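Local coordinates for protein CmeC (Campylobacter jejuni, PDB 4MT4) that forms a trimeric outer membrane channel that probably serves as the exit duct of a multidrug efflux pump, at residues G21-S24 against W25-E28; L176-A179 against Y180-K184; L216-N219 against E220-N224; K351-A354 against F355-Q359; A372-A375 against R376-R380. One frame throughout, in Å; residues are numbered along the deposited sequence.

Interaction 1: residues G21-S24 against W25-E28; sequences GALS and WEKE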
loop_
_atom_site.group_PDB
_atom_site.type_symbol
_atom_site.label_atom_id
_atom_site.label_comp_id
_atom_site.label_asym_id
_atom_site.label_seq_id
_atom_site.Cartn_x
_atom_site.Cartn_y
_atom_site.Cartn_z
ATOM N N GLY B 21 -9.552 14.267 -28.246
ATOM C CA GLY B 21 -10.453 13.171 -27.944
ATOM C C GLY B 21 -11.706 13.190 -28.796
ATOM O O GLY B 21 -12.754 12.690 -28.389
ATOM N N ALA B 22 -11.601 13.771 -29.985
ATOM C CA ALA B 22 -12.740 13.854 -30.891
ATOM C C ALA B 22 -12.432 13.204 -32.234
ATOM O O ALA B 22 -11.383 13.450 -32.826
ATOM C CB ALA B 22 -13.153 15.305 -31.087
ATOM N N LEU B 23 -13.351 12.368 -32.707
ATOM C CA LEU B 23 -13.220 11.766 -34.027
ATOM C C LEU B 23 -13.488 12.814 -35.101
ATOM O O LEU B 23 -14.113 13.840 -34.834
ATOM C CB LEU B 23 -14.173 10.577 -34.179
ATOM C CG LEU B 23 -13.866 9.363 -33.299
ATOM C CD1 LEU B 23 -14.900 8.270 -33.501
ATOM C CD2 LEU B 23 -12.466 8.836 -33.579
ATOM N N SER B 24 -13.012 12.553 -36.314
ATOM C CA SER B 24 -13.099 13.519 -37.407
ATOM C C SER B 24 -14.542 13.870 -37.771
ATOM O O SER B 24 -14.811 14.954 -38.289
ATOM C CB SER B 24 -12.367 12.988 -38.642
ATOM O OG SER B 24 -12.808 11.683 -38.972
ATOM N N TRP B 25 -15.465 12.956 -37.494
ATOM C CA TRP B 25 -16.880 13.199 -37.755
ATOM C C TRP B 25 -17.631 13.551 -36.474
ATOM O O TRP B 25 -18.859 13.630 -36.464
ATOM C CB TRP B 25 -17.519 11.981 -38.425
ATOM C CG TRP B 25 -17.263 10.684 -37.718
ATOM C CD1 TRP B 25 -16.251 9.801 -37.964
ATOM C CD2 TRP B 25 -18.039 10.118 -36.654
ATOM N NE1 TRP B 25 -16.347 8.723 -37.118
ATOM C CE2 TRP B 25 -17.437 8.893 -36.304
ATOM C CE3 TRP B 25 -19.183 10.528 -35.964
ATOM C CZ2 TRP B 25 -17.939 8.076 -35.294
ATOM C CZ3 TRP B 25 -19.681 9.715 -34.961
ATOM C CH2 TRP B 25 -19.058 8.504 -34.636
ATOM N N GLU B 26 -16.882 13.765 -35.396
ATOM C CA GLU B 26 -17.469 14.118 -34.107
ATOM C C GLU B 26 -17.277 15.598 -33.787
ATOM O O GLU B 26 -16.283 16.206 -34.185
ATOM C CB GLU B 26 -16.864 13.263 -32.990
ATOM C CG GLU B 26 -17.438 11.856 -32.901
ATOM C CD GLU B 26 -16.878 11.072 -31.728
ATOM O OE1 GLU B 26 -15.739 11.363 -31.308
ATOM O OE2 GLU B 26 -17.578 10.169 -31.222
ATOM N N LYS B 27 -18.240 16.169 -33.068
ATOM C CA LYS B 27 -18.179 17.571 -32.666
ATOM C C LYS B 27 -17.205 17.759 -31.504
ATOM O O LYS B 27 -17.276 17.052 -30.496
ATOM C CB LYS B 27 -19.579 18.078 -32.289
ATOM C CG LYS B 27 -19.639 19.007 -31.081
ATOM C CD LYS B 27 -19.280 20.444 -31.420
ATOM C CE LYS B 27 -19.718 21.378 -30.304
ATOM N NZ LYS B 27 -19.311 20.864 -28.964
ATOM N N GLU B 28 -16.284 18.703 -31.658
ATOM C CA GLU B 28 -15.334 19.011 -30.597
ATOM C C GLU B 28 -16.041 19.744 -29.461
ATOM O O GLU B 28 -16.565 20.841 -29.647
ATOM C CB GLU B 28 -14.172 19.847 -31.131
ATOM C CG GLU B 28 -14.155 20.006 -32.641
ATOM C CD GLU B 28 -13.073 20.957 -33.097
ATOM O OE1 GLU B 28 -12.304 21.438 -32.236
ATOM O OE2 GLU B 28 -12.987 21.224 -34.315
#

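Interaction 2: residues L176-A179 against Y180-K184; sequences LKEA and YESAK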
loop_
_atom_site.group_PDB
_atom_site.type_symbol
_atom_site.label_atom_id
_atom_site.label_comp_id
_atom_site.label_asym_id
_atom_site.label_seq_id
_atom_site.Cartn_x
_atom_site.Cartn_y
_atom_site.Cartn_z
ATOM N N LEU B 176 -23.451 -17.353 -23.522
ATOM C CA LEU B 176 -22.837 -18.662 -23.348
ATOM C C LEU B 176 -23.850 -19.684 -22.833
ATOM O O LEU B 176 -23.614 -20.890 -22.903
ATOM C CB LEU B 176 -21.638 -18.566 -22.403
ATOM C CG LEU B 176 -20.322 -18.170 -23.078
ATOM C CD1 LEU B 176 -19.344 -17.577 -22.082
ATOM C CD2 LEU B 176 -19.713 -19.383 -23.755
ATOM N N LYS B 177 -24.976 -19.199 -22.319
ATOM C CA LYS B 177 -26.063 -20.082 -21.913
ATOM C C LYS B 177 -26.702 -20.711 -23.143
ATOM O O LYS B 177 -26.820 -21.934 -23.237
ATOM C CB LYS B 177 -27.118 -19.328 -21.102
ATOM C CG LYS B 177 -28.324 -20.176 -20.726
ATOM C CD LYS B 177 -29.358 -19.385 -19.941
ATOM C CE LYS B 177 -30.561 -20.249 -19.588
ATOM N NZ LYS B 177 -31.601 -19.495 -18.832
ATOM N N GLU B 178 -27.107 -19.862 -24.084
ATOM C CA GLU B 178 -27.694 -20.313 -25.341
ATOM C C GLU B 178 -26.713 -21.155 -26.144
ATOM O O GLU B 178 -27.093 -22.158 -26.749
ATOM C CB GLU B 178 -28.153 -19.115 -26.175
ATOM C CG GLU B 178 -28.235 -19.375 -27.677
ATOM C CD GLU B 178 -29.273 -20.418 -28.047
ATOM O OE1 GLU B 178 -30.169 -20.700 -27.222
ATOM O OE2 GLU B 178 -29.187 -20.955 -29.171
ATOM N N ALA B 179 -25.453 -20.732 -26.148
ATOM C CA ALA B 179 -24.398 -21.461 -26.835
ATOM C C ALA B 179 -24.257 -22.865 -26.261
ATOM O O ALA B 179 -23.907 -23.804 -26.971
ATOM C CB ALA B 179 -23.081 -20.711 -26.736
ATOM N N TYR B 180 -24.539 -22.997 -24.970
ATOM C CA TYR B 180 -24.491 -24.290 -24.301
ATOM C C TYR B 180 -25.726 -25.128 -24.616
ATOM O O TYR B 180 -25.626 -26.335 -24.828
ATOM C CB TYR B 180 -24.359 -24.104 -22.789
ATOM C CG TYR B 180 -24.655 -25.357 -21.995
ATOM C CD1 TYR B 180 -23.734 -26.394 -21.928
ATOM C CD2 TYR B 180 -25.854 -25.501 -21.309
ATOM C CE1 TYR B 180 -24.001 -27.540 -21.204
ATOM C CE2 TYR B 180 -26.130 -26.642 -20.583
ATOM C CZ TYR B 180 -25.199 -27.659 -20.533
ATOM O OH TYR B 180 -25.470 -28.798 -19.809
ATOM N N GLU B 181 -26.887 -24.478 -24.640
ATOM C CA GLU B 181 -28.154 -25.159 -24.894
ATOM C C GLU B 181 -28.173 -25.836 -26.261
ATOM O O GLU B 181 -28.474 -27.025 -26.370
ATOM C CB GLU B 181 -29.325 -24.176 -24.791
ATOM C CG GLU B 181 -29.500 -23.539 -23.419
ATOM C CD GLU B 181 -29.804 -24.549 -22.330
ATOM O OE1 GLU B 181 -30.376 -25.615 -22.645
ATOM O OE2 GLU B 181 -29.468 -24.277 -21.158
ATOM N N SER B 182 -27.848 -25.078 -27.303
ATOM C CA SER B 182 -27.874 -25.606 -28.661
ATOM C C SER B 182 -26.756 -26.616 -28.883
ATOM O O SER B 182 -26.890 -27.530 -29.694
ATOM C CB SER B 182 -27.771 -24.470 -29.679
ATOM O OG SER B 182 -28.706 -23.446 -29.391
ATOM N N ALA B 183 -25.653 -26.449 -28.158
ATOM C CA ALA B 183 -24.549 -27.398 -28.223
ATOM C C ALA B 183 -24.975 -28.739 -27.639
ATOM O O ALA B 183 -24.497 -29.793 -28.062
ATOM C CB ALA B 183 -23.334 -26.860 -27.490
ATOM N N LYS B 184 -25.872 -28.688 -26.661
ATOM C CA LYS B 184 -26.419 -29.899 -26.067
ATOM C C LYS B 184 -27.383 -30.564 -27.042
ATOM O O LYS B 184 -27.460 -31.789 -27.121
ATOM C CB LYS B 184 -27.130 -29.584 -24.752
ATOM C CG LYS B 184 -27.517 -30.815 -23.953
ATOM C CD LYS B 184 -28.899 -30.665 -23.341
ATOM C CE LYS B 184 -28.984 -29.446 -22.438
ATOM N NZ LYS B 184 -30.349 -29.286 -21.866
#

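Interaction 3: residues L216-N219 against E220-N224; sequences LQYN and EAKLN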
loop_
_atom_site.group_PDB
_atom_site.type_symbol
_atom_site.label_atom_id
_atom_site.label_comp_id
_atom_site.label_asym_id
_atom_site.label_seq_id
_atom_site.Cartn_x
_atom_site.Cartn_y
_atom_site.Cartn_z
ATOM N N LEU B 216 -17.928 -25.805 -20.065
ATOM C CA LEU B 216 -16.794 -25.267 -19.325
ATOM C C LEU B 216 -16.739 -23.748 -19.445
ATOM O O LEU B 216 -16.538 -23.042 -18.457
ATOM C CB LEU B 216 -15.488 -25.885 -19.827
ATOM C CG LEU B 216 -14.198 -25.407 -19.158
ATOM C CD1 LEU B 216 -14.248 -25.653 -17.659
ATOM C CD2 LEU B 216 -12.991 -26.089 -19.780
ATOM N N GLN B 217 -16.924 -23.251 -20.664
ATOM C CA GLN B 217 -16.934 -21.814 -20.923
ATOM C C GLN B 217 -18.117 -21.147 -20.232
ATOM O O GLN B 217 -18.013 -20.020 -19.751
ATOM C CB GLN B 217 -16.985 -21.537 -22.426
ATOM C CG GLN B 217 -15.757 -22.000 -23.186
ATOM C CD GLN B 217 -15.948 -21.946 -24.689
ATOM O OE1 GLN B 217 -15.768 -22.946 -25.385
ATOM N NE2 GLN B 217 -16.314 -20.776 -25.198
ATOM N N TYR B 218 -19.238 -21.856 -20.187
ATOM C CA TYR B 218 -20.454 -21.357 -19.555
ATOM C C TYR B 218 -20.229 -21.090 -18.065
ATOM O O TYR B 218 -20.519 -19.997 -17.576
ATOM C CB TYR B 218 -21.598 -22.357 -19.756
ATOM C CG TYR B 218 -22.959 -21.884 -19.281
ATOM C CD1 TYR B 218 -23.213 -20.538 -19.042
ATOM C CD2 TYR B 218 -23.990 -22.791 -19.070
ATOM C CE1 TYR B 218 -24.454 -20.113 -18.604
ATOM C CE2 TYR B 218 -25.230 -22.377 -18.635
ATOM C CZ TYR B 218 -25.460 -21.037 -18.405
ATOM O OH TYR B 218 -26.697 -20.622 -17.968
ATOM N N ASN B 219 -19.708 -22.085 -17.353
ATOM C CA ASN B 219 -19.481 -21.962 -15.915
ATOM C C ASN B 219 -18.415 -20.926 -15.564
ATOM O O ASN B 219 -18.430 -20.355 -14.475
ATOM C CB ASN B 219 -19.100 -23.319 -15.325
ATOM C CG ASN B 219 -20.295 -24.242 -15.173
ATOM O OD1 ASN B 219 -21.376 -23.812 -14.769
ATOM N ND2 ASN B 219 -20.109 -25.515 -15.500
ATOM N N GLU B 220 -17.490 -20.692 -16.489
ATOM C CA GLU B 220 -16.494 -19.640 -16.317
ATOM C C GLU B 220 -17.167 -18.276 -16.343
ATOM O O GLU B 220 -16.796 -17.372 -15.595
ATOM C CB GLU B 220 -15.420 -19.721 -17.403
ATOM C CG GLU B 220 -14.181 -20.500 -16.995
ATOM C CD GLU B 220 -13.406 -19.815 -15.886
ATOM O OE1 GLU B 220 -13.325 -18.568 -15.895
ATOM O OE2 GLU B 220 -12.879 -20.523 -15.002
ATOM N N ALA B 221 -18.163 -18.141 -17.210
ATOM C CA ALA B 221 -18.913 -16.898 -17.340
ATOM C C ALA B 221 -19.742 -16.623 -16.091
ATOM O O ALA B 221 -19.858 -15.479 -15.654
ATOM C CB ALA B 221 -19.804 -16.943 -18.565
ATOM N N LYS B 222 -20.321 -17.679 -15.527
ATOM C CA LYS B 222 -21.039 -17.574 -14.262
ATOM C C LYS B 222 -20.101 -17.100 -13.163
ATOM O O LYS B 222 -20.444 -16.235 -12.359
ATOM C CB LYS B 222 -21.649 -18.917 -13.861
ATOM C CG LYS B 222 -22.693 -19.467 -14.813
ATOM C CD LYS B 222 -23.243 -20.779 -14.279
ATOM C CE LYS B 222 -24.192 -21.437 -15.259
ATOM N NZ LYS B 222 -24.697 -22.736 -14.738
ATOM N N LEU B 223 -18.908 -17.683 -13.144
ATOM C CA LEU B 223 -17.907 -17.370 -12.138
ATOM C C LEU B 223 -17.441 -15.926 -12.266
ATOM O O LEU B 223 -17.262 -15.229 -11.268
ATOM C CB LEU B 223 -16.720 -18.326 -12.262
ATOM C CG LEU B 223 -16.146 -18.832 -10.940
ATOM C CD1 LEU B 223 -17.271 -19.286 -10.030
ATOM C CD2 LEU B 223 -15.164 -19.965 -11.187
ATOM N N ASN B 224 -17.251 -15.485 -13.505
ATOM C CA ASN B 224 -16.872 -14.108 -13.785
ATOM C C ASN B 224 -17.982 -13.141 -13.390
ATOM O O ASN B 224 -17.724 -12.008 -12.985
ATOM C CB ASN B 224 -16.530 -13.945 -15.267
ATOM C CG ASN B 224 -16.158 -12.522 -15.630
ATOM O OD1 ASN B 224 -15.019 -12.097 -15.437
ATOM N ND2 ASN B 224 -17.118 -11.778 -16.167
#

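Interaction 4: residues K351-A354 against F355-Q359; sequences KDEA and FVNYQ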
loop_
_atom_site.group_PDB
_atom_site.type_symbol
_atom_site.label_atom_id
_atom_site.label_comp_id
_atom_site.label_asym_id
_atom_site.label_seq_id
_atom_site.Cartn_x
_atom_site.Cartn_y
_atom_site.Cartn_z
ATOM N N LYS B 351 8.166 20.877 3.200
ATOM C CA LYS B 351 7.496 21.700 2.206
ATOM C C LYS B 351 7.897 21.278 0.796
ATOM O O LYS B 351 7.056 21.198 -0.100
ATOM C CB LYS B 351 7.820 23.179 2.422
ATOM C CG LYS B 351 7.248 24.088 1.352
ATOM C CD LYS B 351 7.830 25.486 1.439
ATOM C CE LYS B 351 7.383 26.328 0.256
ATOM N NZ LYS B 351 7.963 27.698 0.291
ATOM N N ASP B 352 9.188 21.015 0.608
ATOM C CA ASP B 352 9.702 20.552 -0.676
ATOM C C ASP B 352 9.049 19.232 -1.074
ATOM O O ASP B 352 8.711 19.020 -2.237
ATOM C CB ASP B 352 11.224 20.389 -0.628
ATOM C CG ASP B 352 11.947 21.703 -0.383
ATOM O OD1 ASP B 352 11.318 22.772 -0.536
ATOM O OD2 ASP B 352 13.150 21.667 -0.049
ATOM N N GLU B 353 8.879 18.347 -0.097
ATOM C CA GLU B 353 8.236 17.059 -0.328
ATOM C C GLU B 353 6.791 17.253 -0.777
ATOM O O GLU B 353 6.307 16.558 -1.670
ATOM C CB GLU B 353 8.291 16.200 0.936
ATOM C CG GLU B 353 7.615 14.846 0.799
ATOM C CD GLU B 353 7.800 13.972 2.024
ATOM O OE1 GLU B 353 8.351 14.460 3.033
ATOM O OE2 GLU B 353 7.394 12.792 1.974
ATOM N N ALA B 354 6.113 18.214 -0.161
ATOM C CA ALA B 354 4.733 18.521 -0.511
ATOM C C ALA B 354 4.654 19.160 -1.894
ATOM O O ALA B 354 3.650 19.023 -2.592
ATOM C CB ALA B 354 4.110 19.432 0.534
ATOM N N PHE B 355 5.714 19.863 -2.282
ATOM C CA PHE B 355 5.788 20.474 -3.603
ATOM C C PHE B 355 5.974 19.396 -4.664
ATOM O O PHE B 355 5.349 19.441 -5.721
ATOM C CB PHE B 355 6.933 21.493 -3.680
ATOM C CG PHE B 355 6.861 22.399 -4.883
ATOM C CD1 PHE B 355 7.309 21.970 -6.122
ATOM C CD2 PHE B 355 6.346 23.681 -4.772
ATOM C CE1 PHE B 355 7.241 22.798 -7.227
ATOM C CE2 PHE B 355 6.278 24.515 -5.874
ATOM C CZ PHE B 355 6.727 24.072 -7.102
ATOM N N VAL B 356 6.847 18.434 -4.375
ATOM C CA VAL B 356 7.102 17.330 -5.290
ATOM C C VAL B 356 5.850 16.470 -5.444
ATOM O O VAL B 356 5.547 15.986 -6.536
ATOM C CB VAL B 356 8.286 16.461 -4.811
ATOM C CG1 VAL B 356 8.449 15.240 -5.693
ATOM C CG2 VAL B 356 9.565 17.279 -4.798
ATOM N N ASN B 357 5.122 16.295 -4.345
ATOM C CA ASN B 357 3.843 15.597 -4.379
ATOM C C ASN B 357 2.846 16.328 -5.269
ATOM O O ASN B 357 2.046 15.704 -5.966
ATOM C CB ASN B 357 3.271 15.442 -2.968
ATOM C CG ASN B 357 4.011 14.402 -2.149
ATOM O OD1 ASN B 357 4.736 13.569 -2.693
ATOM N ND2 ASN B 357 3.820 14.438 -0.835
ATOM N N TYR B 358 2.903 17.657 -5.243
ATOM C CA TYR B 358 2.034 18.478 -6.078
ATOM C C TYR B 358 2.360 18.301 -7.555
ATOM O O TYR B 358 1.463 18.114 -8.378
ATOM C CB TYR B 358 2.153 19.954 -5.692
ATOM C CG TYR B 358 1.368 20.884 -6.593
ATOM C CD1 TYR B 358 0.017 21.118 -6.374
ATOM C CD2 TYR B 358 1.977 21.527 -7.663
ATOM C CE1 TYR B 358 -0.705 21.965 -7.194
ATOM C CE2 TYR B 358 1.266 22.374 -8.489
ATOM C CZ TYR B 358 -0.074 22.590 -8.250
ATOM O OH TYR B 358 -0.784 23.435 -9.072
ATOM N N GLN B 359 3.647 18.375 -7.877
ATOM C CA GLN B 359 4.124 18.187 -9.241
ATOM C C GLN B 359 3.675 16.834 -9.784
ATOM O O GLN B 359 3.165 16.739 -10.899
ATOM C CB GLN B 359 5.649 18.296 -9.293
ATOM C CG GLN B 359 6.212 19.629 -8.808
ATOM C CD GLN B 359 6.331 20.659 -9.915
ATOM O OE1 GLN B 359 5.340 21.037 -10.537
ATOM N NE2 GLN B 359 7.553 21.115 -10.169
#

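Interaction 5: residues A372-A375 against R376-R380; sequences ALVA and RKTIR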
loop_
_atom_site.group_PDB
_atom_site.type_symbol
_atom_site.label_atom_id
_atom_site.label_comp_id
_atom_site.label_asym_id
_atom_site.label_seq_id
_atom_site.Cartn_x
_atom_site.Cartn_y
_atom_site.Cartn_z
ATOM N N ALA B 372 -7.451 8.949 -21.309
ATOM C CA ALA B 372 -8.908 8.888 -21.262
ATOM C C ALA B 372 -9.537 9.428 -22.543
ATOM O O ALA B 372 -10.502 8.862 -23.056
ATOM C CB ALA B 372 -9.429 9.651 -20.058
ATOM N N LEU B 373 -8.979 10.518 -23.058
ATOM C CA LEU B 373 -9.485 11.136 -24.278
ATOM C C LEU B 373 -9.217 10.268 -25.504
ATOM O O LEU B 373 -10.109 10.056 -26.329
ATOM C CB LEU B 373 -8.865 12.520 -24.476
ATOM C CG LEU B 373 -9.361 13.614 -23.530
ATOM C CD1 LEU B 373 -8.586 14.907 -23.744
ATOM C CD2 LEU B 373 -10.857 13.846 -23.706
ATOM N N VAL B 374 -7.988 9.771 -25.621
ATOM C CA VAL B 374 -7.609 8.939 -26.758
ATOM C C VAL B 374 -8.334 7.597 -26.727
ATOM O O VAL B 374 -8.808 7.115 -27.754
ATOM C CB VAL B 374 -6.086 8.700 -26.803
ATOM C CG1 VAL B 374 -5.729 7.708 -27.895
ATOM C CG2 VAL B 374 -5.350 10.014 -27.023
ATOM N N ALA B 375 -8.426 7.001 -25.542
ATOM C CA ALA B 375 -9.097 5.714 -25.387
ATOM C C ALA B 375 -10.572 5.816 -25.749
ATOM O O ALA B 375 -11.118 4.934 -26.405
ATOM C CB ALA B 375 -8.938 5.191 -23.967
ATOM N N ARG B 376 -11.207 6.904 -25.326
ATOM C CA ARG B 376 -12.634 7.105 -25.554
ATOM C C ARG B 376 -12.972 7.075 -27.047
ATOM O O ARG B 376 -13.907 6.388 -27.465
ATOM C CB ARG B 376 -13.084 8.431 -24.930
ATOM C CG ARG B 376 -14.559 8.510 -24.548
ATOM C CD ARG B 376 -15.452 8.716 -25.765
ATOM N NE ARG B 376 -14.945 9.774 -26.634
ATOM C CZ ARG B 376 -15.387 10.007 -27.866
ATOM N NH1 ARG B 376 -16.347 9.251 -28.384
ATOM N NH2 ARG B 376 -14.868 10.992 -28.584
ATOM N N LYS B 377 -12.208 7.815 -27.845
ATOM C CA LYS B 377 -12.474 7.904 -29.276
ATOM C C LYS B 377 -12.001 6.659 -30.026
ATOM O O LYS B 377 -12.541 6.318 -31.076
ATOM C CB LYS B 377 -11.818 9.156 -29.868
ATOM C CG LYS B 377 -10.299 9.132 -29.897
ATOM C CD LYS B 377 -9.748 10.361 -30.608
ATOM C CE LYS B 377 -8.235 10.291 -30.756
ATOM N NZ LYS B 377 -7.697 11.498 -31.442
ATOM N N THR B 378 -10.996 5.977 -29.485
ATOM C CA THR B 378 -10.488 4.762 -30.114
ATOM C C THR B 378 -11.455 3.603 -29.906
ATOM O O THR B 378 -11.723 2.830 -30.828
ATOM C CB THR B 378 -9.101 4.373 -29.570
ATOM O OG1 THR B 378 -8.178 5.444 -29.800
ATOM C CG2 THR B 378 -8.590 3.117 -30.264
ATOM N N ILE B 379 -11.982 3.490 -28.690
ATOM C CA ILE B 379 -12.953 2.452 -28.369
ATOM C C ILE B 379 -14.268 2.727 -29.103
ATOM O O ILE B 379 -15.027 1.805 -29.414
ATOM C CB ILE B 379 -13.188 2.356 -26.843
ATOM C CG1 ILE B 379 -11.889 1.986 -26.125
ATOM C CG2 ILE B 379 -14.237 1.312 -26.519
ATOM C CD1 ILE B 379 -11.988 2.037 -24.618
ATOM N N ARG B 380 -14.520 3.999 -29.402
ATOM C CA ARG B 380 -15.686 4.378 -30.194
ATOM C C ARG B 380 -15.613 3.750 -31.584
ATOM O O ARG B 380 -16.622 3.301 -32.129
ATOM C CB ARG B 380 -15.793 5.901 -30.308
ATOM C CG ARG B 380 -16.969 6.380 -31.142
ATOM C CD ARG B 380 -18.287 5.854 -30.598
ATOM N NE ARG B 380 -19.420 6.295 -31.403
ATOM C CZ ARG B 380 -19.866 5.653 -32.479
ATOM N NH1 ARG B 380 -19.274 4.538 -32.882
ATOM N NH2 ARG B 380 -20.905 6.128 -33.152
HETATM O O HOH W 1 -12.372 11.307 -26.169
#

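Interaction 1: residues G21-S24 against W25-E28
L23 and E26 make the tight side of this corner. E26 N donates to L23 O at 2.8 Å. A second bond ties the same two residues. L23 N meets E26 OE1 at 2.9 Å and is nearly straight at 167°. The carboxylate receives it on its anti side, somewhat out of the carboxylate plane. E26 CG lies beside the backbone N of E26 (chi1 -79°). The chain is extended beyond that, which carries the carboxylate back to the L23 amide. E26 OE1 then sits 3.4 Å from L23 CB. The same oxygen has a salt bridge to R376 on helix 339-405, which probably favours its negative charge. L23 also runs alongside W25. Its CB makes a CH-pi contact over one face of the indole, 4.2 Å from the centroid of the five-membered ring. L23 CD1 touches W25 CZ2 at 3.5 Å. E26 CG comes over the same ring face. At the buried end, beside T262, A22 CB is loosely set 4.3 Å from E28 CA.

The other side faces solvent. S24 and W25 hold the exposed tip. S24 OG approaches the indole only obliquely, 4.1 Å from W25 CD1. K27 points away, and its NZ bonds to E28 O and T29 OG1. Residues L23 to E26 form a type I beta turn, with a side-chain bond added to its backbone bond, in the N-terminal segment that lies against helix 339-405.

Interaction 2: residues L176-A179 against Y180-K184
Y180, E178 and E181 carry this contact with their neighbours one turn away. It is a continuous piece of alpha-helix, within the long helix 129-195. This helix pairs with helix 201-236 in the helical part of the outer membrane factor fold.

Y180 joins the turn through its backbone and CB. Y180 N makes two weak bonds, to L176 O and to K177 O, both at 3.1 Å. Y180 CB sits 3.3 Å from K177 O. CG of Y180 stands anti to the backbone N (chi1 165°), which sends the ring away from the residues before it and onto A215 of helix 201-236. K177 O lies near the ring plane, at the edge.

E181 uses the same carbonyl. E181 N bonds to K177 O at 2.9 Å. E181 CG comes within 3.1 Å of that oxygen. The carboxylate of E181 is joined to K184 NZ by a long salt bridge.

A179 CB packs on L422 of helix 411-445. A179 O takes a weak bond from A183 N and a hydrogen bond from R418 NH2 of that helix, so this carbonyl links two helices.

E178 points outward at its base and then bends at chi2 (64°). The bend brings its carboxylate along the helix to S182, one turn later. There S182 OG donates to E178 OE2 at a short 2.5 Å, from above the carboxylate plane.

Interaction 3: residues L216-N219 against E220-N224
Y218 and K222 meet one turn apart on helix 201-236, in a predicted coiled coil. K222 leaves the backbone with CG beside its own N (chi1 -63°). The rest of the chain is fully extended and crosses the tyrosine ring. Y218 has CG anti to N (chi1 -173°), which places the ring beside the lysine, and chi2 of 17° turns a face to it. K222 CE makes a CH-pi contact over that face, offset toward the rim, 3.6 Å from the ring centroid. Its nearest ring atom is Y218 CZ, at 3.4 Å. K222 NZ is also over the face, 4.3 Å from the centroid, and makes a cation-pi contact.

N219 runs beside the lysine and points the same way. N219 OD1 takes a weak bond from K222 NZ at 3.5 Å. N219 OD1 also touches K222 CD at 3.6 Å.

The backbone keeps the helical pattern. K222 N bonds to Y218 O at 3.1 Å, and L223 N to N219 O at 3.0 Å. L216, N219, E220 and L223 also pack on the second subunit, and K222 packs on E173 of helix 129-195.

The hydrogen bond to the ammonium group is weak. Together with the ring face it probably steadies the positive charge.

Interaction 4: residues K351-A354 against F355-Q359
F355 begins a regular alpha-helical turn that bonds back onto K351-A354. F355 N donates to K351 O at 2.9 Å. F355 CB rests 3.4 Å from D352 O. The ring leads away from K351-A354, with CG anti to N (chi1 -166°). It meets F471 of the third subunit, the two ring planes lying about 10° apart.

V356 follows. V356 N bonds to D352 O at 2.9 Å. One methyl, V356 CG2, comes within 3.2 Å of that same oxygen. The side chain also packs on N58 of the third subunit.

N357 points back toward K351-A354. N357 N donates to E353 O at 2.9 Å. N357 CG, turned beside its own backbone N, stands 3.2 Å from E353 O. The ND2 group is near this carbonyl too, but the angle is too poor for a bond. E353 and N357 run side by side, their carboxylate and amide planes 61° apart. E353 CG is 4.2 Å from N357 ND2. The acid itself is held by Q69 of the third subunit, through OE1.

Y358 N bonds to A354 O at 3.1 Å. Its ring leads away to L269 and S278. A354 packs on L282 and Q285, so one flank of the turn meets helix 273-293.

Q359 adds a further backbone bond to F355. The turn is part of the trimeric helical barrel of outer membrane factors, and here it joins helix 273-293 and the third subunit.

Interaction 5: residues A372-A375 against R376-R380
T378 grips V374 O twice, once from its backbone and once from its hydroxyl. This is an alpha-helical turn of helix 339-405 in which a threonine bonds back to the carbonyl four residues earlier. T378 N reaches V374 O at 3.0 Å and T378 OG1 reaches it at 2.7 Å. The two donors come from opposite faces of the carbonyl plane. The hydroxyl lies beside the T378 backbone N (chi1 -59°), which points it back down the turn. T378 OG1 also touches V374 CG1 at 3.8 Å, the two side chains lying alongside each other.

Next to this pair, I379 N bonds to A375 O at 2.8 Å. I379 CG1 leans on the same oxygen, and its CD1 makes a loose apolar contact with A375 CB. K377 N makes only a weak bond to L373 O. K377 CG sits 3.3 Å from V374 O.

Farther out, L223 of the third subunit packs on A375, T378 and I379. K377 NZ hydrogen-bonds to L20 O. R376 bends at chi2 and chi3, which turns its guanidinium to several partners. Besides its salt bridge to E26, NH2 bonds to G21 O, and NH1 bonds to Y435 OH of helix 411-445. A water molecule completes this shell. It sits 2.6 Å from L373 O and, in the guanidinium plane, accepts from R376 NE at 3.0 Å.

The five contacts follow one another along the chain, each closing before the next opens. Interaction 1 lies in the N-terminal loop; the others are on long helices. Interactions 2 and 3 use successive helices, 129-195 and 201-236. Their centres are 12 Å apart, and they touch where K177 CG meets Y218 OH at 3.2 Å. Interactions 4 and 5 share helix 339-405, with centres 31 Å apart, and both touch the third subunit. Interaction 1 docks on interaction 5, their centres 11 Å apart. Interactions 2 and 4 lie on opposite sides of the chain's centre, 57 Å between centres. The contacts are spread along the helical part, where neighbouring helices, the N-terminal loop and other subunits meet.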